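Local atomic coordinates of DNA polymerase sliding clamp 3 (Sulfolobus tokodaii, PDB entry 3AIZ), a protein that forms, with related subunits, a ring around DNA that tethers DNA polymerase and other processing proteins to it during replication. Residues I49-P52 against A53-E57; K70-D73 against F74-L78. All blocks are in the same frame, centred on the assembly; numbering follows the deposited sequence.

Contact 1 of 2, residues I49-P52 against A53-E57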
ATOM      1  N   ILE C  49      17.981 -36.795  -8.570  1.00 33.49           N
ATOM      2  CA  ILE C  49      18.988 -35.743  -8.649  1.00 31.87           C
ATOM      3  C   ILE C  49      20.400 -36.306  -8.754  1.00 34.70           C
ATOM      4  O   ILE C  49      20.746 -37.279  -8.083  1.00 35.22           O
ATOM      5  CB  ILE C  49      18.914 -34.806  -7.430  1.00 31.80           C
ATOM      6  CG1 ILE C  49      17.525 -34.174  -7.327  1.00 33.03           C
ATOM      7  CG2 ILE C  49      19.988 -33.732  -7.518  1.00 33.60           C
ATOM      8  CD1 ILE C  49      17.333 -33.310  -6.097  1.00 29.57           C
ATOM      9  N   LEU C  50      21.211 -35.689  -9.607  1.00 37.48           N
ATOM     10  CA  LEU C  50      22.615 -36.054  -9.732  1.00 35.82           C
ATOM     11  C   LEU C  50      23.495 -34.813  -9.689  1.00 38.84           C
ATOM     12  O   LEU C  50      23.413 -33.950 -10.563  1.00 40.01           O
ATOM     13  CB  LEU C  50      22.868 -36.822 -11.028  1.00 35.67           C
ATOM     14  CG  LEU C  50      24.341 -37.104 -11.336  1.00 41.08           C
ATOM     15  CD1 LEU C  50      24.984 -37.918 -10.222  1.00 40.07           C
ATOM     16  CD2 LEU C  50      24.489 -37.813 -12.674  1.00 47.49           C
ATOM     17  N   ILE C  51      24.331 -34.728  -8.663  1.00 39.08           N
ATOM     18  CA  ILE C  51      25.265 -33.622  -8.520  1.00 38.06           C
ATOM     19  C   ILE C  51      26.688 -34.147  -8.656  1.00 40.62           C
ATOM     20  O   ILE C  51      27.291 -34.580  -7.676  1.00 42.42           O
ATOM     21  CB  ILE C  51      25.096 -32.920  -7.163  1.00 38.26           C
ATOM     22  CG1 ILE C  51      23.628 -32.548  -6.938  1.00 35.34           C
ATOM     23  CG2 ILE C  51      25.980 -31.690  -7.087  1.00 41.58           C
ATOM     24  CD1 ILE C  51      23.359 -31.895  -5.604  1.00 32.30           C
ATOM     25  N   PRO C  52      27.223 -34.116  -9.885  1.00 41.70           N
ATOM     26  CA  PRO C  52      28.540 -34.668 -10.222  1.00 42.71           C
ATOM     27  C   PRO C  52      29.657 -34.083  -9.367  1.00 44.49           C
ATOM     28  O   PRO C  52      29.507 -32.998  -8.806  1.00 45.28           O
ATOM     29  CB  PRO C  52      28.727 -34.252 -11.685  1.00 44.02           C
ATOM     30  CG  PRO C  52      27.345 -34.072 -12.205  1.00 44.25           C
ATOM     31  CD  PRO C  52      26.556 -33.526 -11.056  1.00 42.38           C
ATOM     32  N   ALA C  53      30.769 -34.805  -9.276  1.00 43.53           N
ATOM     33  CA  ALA C  53      31.915 -34.362  -8.493  1.00 44.04           C
ATOM     34  C   ALA C  53      32.396 -32.983  -8.936  1.00 46.60           C
ATOM     35  O   ALA C  53      32.798 -32.162  -8.112  1.00 50.78           O
ATOM     36  CB  ALA C  53      33.043 -35.376  -8.593  1.00 42.92           C
ATOM     37  N   GLY C  54      32.348 -32.735 -10.241  1.00 44.67           N
ATOM     38  CA  GLY C  54      32.816 -31.481 -10.802  1.00 43.97           C
ATOM     39  C   GLY C  54      32.047 -30.272 -10.308  1.00 48.33           C
ATOM     40  O   GLY C  54      32.558 -29.152 -10.330  1.00 55.13           O
ATOM     41  N   TYR C  55      30.814 -30.496  -9.866  1.00 49.81           N
ATOM     42  CA  TYR C  55      29.982 -29.421  -9.334  1.00 47.39           C
ATOM     43  C   TYR C  55      30.635 -28.806  -8.104  1.00 50.90           C
ATOM     44  O   TYR C  55      30.512 -27.607  -7.855  1.00 49.58           O
ATOM     45  CB  TYR C  55      28.591 -29.954  -8.980  1.00 45.47           C
ATOM     46  CG  TYR C  55      27.672 -28.932  -8.347  1.00 43.77           C
ATOM     47  CD1 TYR C  55      26.800 -28.179  -9.123  1.00 42.51           C
ATOM     48  CD2 TYR C  55      27.667 -28.728  -6.973  1.00 43.27           C
ATOM     49  CE1 TYR C  55      25.957 -27.248  -8.550  1.00 41.93           C
ATOM     50  CE2 TYR C  55      26.826 -27.800  -6.391  1.00 42.29           C
ATOM     51  CZ  TYR C  55      25.973 -27.062  -7.185  1.00 43.71           C
ATOM     52  OH  TYR C  55      25.133 -26.136  -6.611  1.00 41.77           O
ATOM     53  N   PHE C  56      31.332 -29.640  -7.339  1.00 51.19           N
ATOM     54  CA  PHE C  56      31.989 -29.198  -6.119  1.00 50.04           C
ATOM     55  C   PHE C  56      33.409 -28.732  -6.404  1.00 56.74           C
ATOM     56  O   PHE C  56      34.032 -29.166  -7.374  1.00 56.28           O
ATOM     57  CB  PHE C  56      32.025 -30.337  -5.097  1.00 51.35           C
ATOM     58  CG  PHE C  56      30.693 -30.987  -4.864  1.00 48.44           C
ATOM     59  CD1 PHE C  56      29.755 -30.397  -4.034  1.00 46.89           C
ATOM     60  CD2 PHE C  56      30.381 -32.191  -5.468  1.00 49.20           C
ATOM     61  CE1 PHE C  56      28.531 -30.996  -3.812  1.00 44.31           C
ATOM     62  CE2 PHE C  56      29.158 -32.795  -5.252  1.00 46.59           C
ATOM     63  CZ  PHE C  56      28.232 -32.196  -4.423  1.00 45.96           C
ATOM     64  N   GLU C  57      33.918 -27.845  -5.554  1.00 60.02           N
ATOM     65  CA  GLU C  57      35.309 -27.422  -5.645  1.00 62.24           C
ATOM     66  C   GLU C  57      36.210 -28.545  -5.147  1.00 61.81           C
ATOM     67  O   GLU C  57      37.293 -28.775  -5.686  1.00 68.03           O
ATOM     68  CB  GLU C  57      35.545 -26.155  -4.824  1.00 61.36           C
ATOM     69  CG  GLU C  57      36.976 -25.649  -4.874  1.00 67.03           C
ATOM     70  CD  GLU C  57      37.225 -24.507  -3.908  1.00 75.14           C
ATOM     71  OE1 GLU C  57      36.287 -24.132  -3.174  1.00 74.79           O
ATOM     72  OE2 GLU C  57      38.361 -23.986  -3.881  1.00 75.84           O
TER
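Ile51 meets the aromatic pair Tyr55 and Phe56 where strand 45-52 runs out and the chain bends through a short 3-10 segment, 53-55. The branch that does the touching is CG2, which lies anti to the backbone N (chi1 -52° puts CG1 beside that N instead) and is thereby carried beside the carbonyl carbon, on the side where the chain continues into the turn. It sits 3.4 Å from CD2 of Tyr55, where the two side chains slant across each other, and 3.5 Å from CZ of Phe56. The two branches of isoleucine let CG2 meet the turn while CG1 points another way. The two rings also touch one another: CD2 of Tyr55 lies 3.9 Å above one face of Phe56, displaced toward its rim.

Pro52 follows, and its ring restricts phi, here -56°, a value that the turn residues after it also adopt closely. Its carbonyl does the polar work, Pro52 O accepting from Tyr55 N at 3.0 Å. The N-H...O angle is 146°, and the donor stands well above the carbonyl plane, the bent geometry of a tight turn. Further on, Phe56 N bonds to Ala53 O at 3.0 Å, so two i to i+3 bonds in succession define the bend. Small Ala53 and Gly54 fit its outer side, while the aromatic rings of the next two residues come back to Ile51.

The strand itself lies in the sheet between strands 33-39 and 235-241: Ile51 pairs through its backbone with Leu34, and Leu50 with Tyr236. Phe56 is buried among Val3 and Val5 of strand 2-5, Leu34 of strand 33-39 and Tyr59, whose ring it meets, and Phe11 of helix 8-18 packs against both Tyr55 and Phe56.

Contact 2 of 2, residues K70-D73 against F74-L78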
ATOM      1  N   LYS C  70      16.956 -36.036   8.333  1.00 41.36           N
ATOM      2  CA  LYS C  70      15.717 -35.269   8.319  1.00 43.14           C
ATOM      3  C   LYS C  70      15.941 -33.958   7.571  1.00 43.38           C
ATOM      4  O   LYS C  70      16.759 -33.134   7.978  1.00 44.22           O
ATOM      5  CB  LYS C  70      15.238 -34.993   9.745  1.00 43.80           C
ATOM      6  CG  LYS C  70      13.923 -34.232   9.821  1.00 45.85           C
ATOM      7  CD  LYS C  70      13.568 -33.876  11.255  1.00 48.31           C
ATOM      8  CE  LYS C  70      12.279 -33.070  11.320  1.00 55.55           C
ATOM      9  NZ  LYS C  70      11.982 -32.597  12.701  1.00 59.69           N
ATOM     10  N   LEU C  71      15.210 -33.771   6.478  1.00 39.19           N
ATOM     11  CA  LEU C  71      15.441 -32.640   5.586  1.00 39.09           C
ATOM     12  C   LEU C  71      15.197 -31.281   6.244  1.00 39.04           C
ATOM     13  O   LEU C  71      15.872 -30.305   5.926  1.00 37.96           O
ATOM     14  CB  LEU C  71      14.591 -32.781   4.321  1.00 38.34           C
ATOM     15  CG  LEU C  71      14.936 -31.851   3.158  1.00 37.84           C
ATOM     16  CD1 LEU C  71      16.383 -32.034   2.735  1.00 34.64           C
ATOM     17  CD2 LEU C  71      14.003 -32.100   1.988  1.00 40.10           C
ATOM     18  N   GLU C  72      14.233 -31.219   7.158  1.00 40.03           N
ATOM     19  CA  GLU C  72      13.885 -29.957   7.809  1.00 46.38           C
ATOM     20  C   GLU C  72      15.057 -29.364   8.593  1.00 46.32           C
ATOM     21  O   GLU C  72      15.371 -28.180   8.462  1.00 41.78           O
ATOM     22  CB  GLU C  72      12.679 -30.136   8.733  1.00 49.71           C
ATOM     23  CG  GLU C  72      12.251 -28.857   9.435  1.00 54.61           C
ATOM     24  CD  GLU C  72      11.172 -29.091  10.476  1.00 67.05           C
ATOM     25  OE1 GLU C  72      10.620 -30.211  10.521  1.00 66.13           O
ATOM     26  OE2 GLU C  72      10.877 -28.154  11.249  1.00 70.93           O
ATOM     27  N   ASP C  73      15.696 -30.192   9.413  1.00 44.17           N
ATOM     28  CA  ASP C  73      16.834 -29.752  10.209  1.00 42.21           C
ATOM     29  C   ASP C  73      18.006 -29.374   9.315  1.00 41.43           C
ATOM     30  O   ASP C  73      18.695 -28.384   9.560  1.00 43.53           O
ATOM     31  CB  ASP C  73      17.255 -30.848  11.185  1.00 42.90           C
ATOM     32  CG  ASP C  73      16.183 -31.159  12.205  1.00 47.40           C
ATOM     33  OD1 ASP C  73      15.355 -30.265  12.486  1.00 47.72           O
ATOM     34  OD2 ASP C  73      16.169 -32.293  12.726  1.00 48.76           O
ATOM     35  N   PHE C  74      18.225 -30.177   8.279  1.00 39.37           N
ATOM     36  CA  PHE C  74      19.316 -29.944   7.342  1.00 39.94           C
ATOM     37  C   PHE C  74      19.097 -28.655   6.559  1.00 39.66           C
ATOM     38  O   PHE C  74      20.047 -27.947   6.232  1.00 39.03           O
ATOM     39  CB  PHE C  74      19.452 -31.130   6.384  1.00 38.13           C
ATOM     40  CG  PHE C  74      20.598 -31.006   5.423  1.00 35.99           C
ATOM     41  CD1 PHE C  74      21.905 -31.034   5.877  1.00 38.96           C
ATOM     42  CD2 PHE C  74      20.369 -30.878   4.065  1.00 35.38           C
ATOM     43  CE1 PHE C  74      22.963 -30.926   4.993  1.00 40.02           C
ATOM     44  CE2 PHE C  74      21.422 -30.771   3.176  1.00 36.72           C
ATOM     45  CZ  PHE C  74      22.721 -30.795   3.641  1.00 37.88           C
ATOM     46  N   THR C  75      17.837 -28.355   6.266  1.00 38.66           N
ATOM     47  CA  THR C  75      17.493 -27.145   5.530  1.00 40.73           C
ATOM     48  C   THR C  75      17.461 -25.930   6.455  1.00 41.75           C
ATOM     49  O   THR C  75      17.724 -24.806   6.027  1.00 40.59           O
ATOM     50  CB  THR C  75      16.142 -27.295   4.803  1.00 42.01           C
ATOM     51  OG1 THR C  75      16.239 -28.338   3.826  1.00 38.17           O
ATOM     52  CG2 THR C  75      15.761 -26.001   4.105  1.00 45.54           C
ATOM     53  N   ASP C  76      17.145 -26.162   7.726  1.00 42.68           N
ATOM     54  CA  ASP C  76      17.139 -25.089   8.717  1.00 43.14           C
ATOM     55  C   ASP C  76      18.512 -24.438   8.849  1.00 41.44           C
ATOM     56  O   ASP C  76      18.614 -23.237   9.095  1.00 44.13           O
ATOM     57  CB  ASP C  76      16.666 -25.603  10.081  1.00 45.02           C
ATOM     58  CG  ASP C  76      15.153 -25.577  10.225  1.00 47.57           C
ATOM     59  OD1 ASP C  76      14.483 -24.949   9.379  1.00 50.79           O
ATOM     60  OD2 ASP C  76      14.636 -26.179  11.191  1.00 46.05           O
ATOM     61  N   VAL C  77      19.569 -25.231   8.687  1.00 37.58           N
ATOM     62  CA  VAL C  77      20.925 -24.703   8.779  1.00 38.78           C
ATOM     63  C   VAL C  77      21.408 -24.200   7.426  1.00 38.64           C
ATOM     64  O   VAL C  77      22.296 -23.352   7.352  1.00 41.43           O
ATOM     65  CB  VAL C  77      21.923 -25.747   9.327  1.00 37.60           C
ATOM     66  CG1 VAL C  77      21.397 -26.361  10.614  1.00 38.78           C
ATOM     67  CG2 VAL C  77      22.194 -26.821   8.292  1.00 41.04           C
ATOM     68  N   LEU C  78      20.819 -24.726   6.357  1.00 41.31           N
ATOM     69  CA  LEU C  78      21.161 -24.294   5.007  1.00 39.08           C
ATOM     70  C   LEU C  78      20.609 -22.901   4.724  1.00 41.99           C
ATOM     71  O   LEU C  78      21.189 -22.141   3.952  1.00 44.72           O
ATOM     72  CB  LEU C  78      20.641 -25.289   3.968  1.00 40.23           C
ATOM     73  CG  LEU C  78      21.361 -26.637   3.880  1.00 41.24           C
ATOM     74  CD1 LEU C  78      20.702 -27.523   2.837  1.00 36.61           C
ATOM     75  CD2 LEU C  78      22.834 -26.445   3.564  1.00 35.49           C
TER
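Leu71 and Thr75 sit one turn apart at the start of helix 71-78, which follows strand 65-70 directly, with Lys70 at the N-cap position. Leu71 O takes two bonds from one residue: Thr75 N at 2.8 Å and Thr75 OG1 at 2.9 Å, arriving from opposite faces of the carbonyl plane. A chi1 of -63° sets OG1 beside the backbone N, on the side facing the preceding turn, where Leu71 O lies; a buried threonine thereby satisfies its hydroxyl on the helix.

The next rung is also firm, Asp76 N giving to Glu72 O at 2.8 Å, whereas Phe74 N to Lys70 O and Val77 N to Asp73 O are weak. The backbone of Leu71 also hydrogen-bonds to that of Asp23. Acidic Glu72 and Asp73 suit the first turn, where their negative charge would interact favourably with the positive end of the helix dipole. Asp76 OD2 comes within 4.2 Å of Glu72 OE2, a proximity that might modestly raise the pKa of Asp76, while Lys70 would offset it for Glu72. Asp76 and Val77 pack on Leu152 of a neighbouring subunit, PCNA homolog B. Glu72 OE1 lies 3.5 Å from Lys70 NZ in a salt bridge.

How the contacts relate
Both contacts are local and partly buried and belong to the N-terminal PCNA domain, their centres about 20 Å apart and their nearest atoms about 9 Å apart without touching. Each sits at the end of a strand of the same antiparallel sheet, and each packs against helix 8-18. Contact 1 joins apolar and aromatic side chains in a 3-10 turn that no other protein chain of the assembly touches; its polar bonds are backbone ones. Contact 2 is a helical turn with two characters: Leu71, Phe74 and Thr75 are buried inward, while Lys70 and the acids bring charge to the outer side, and part of the helix meets another subunit.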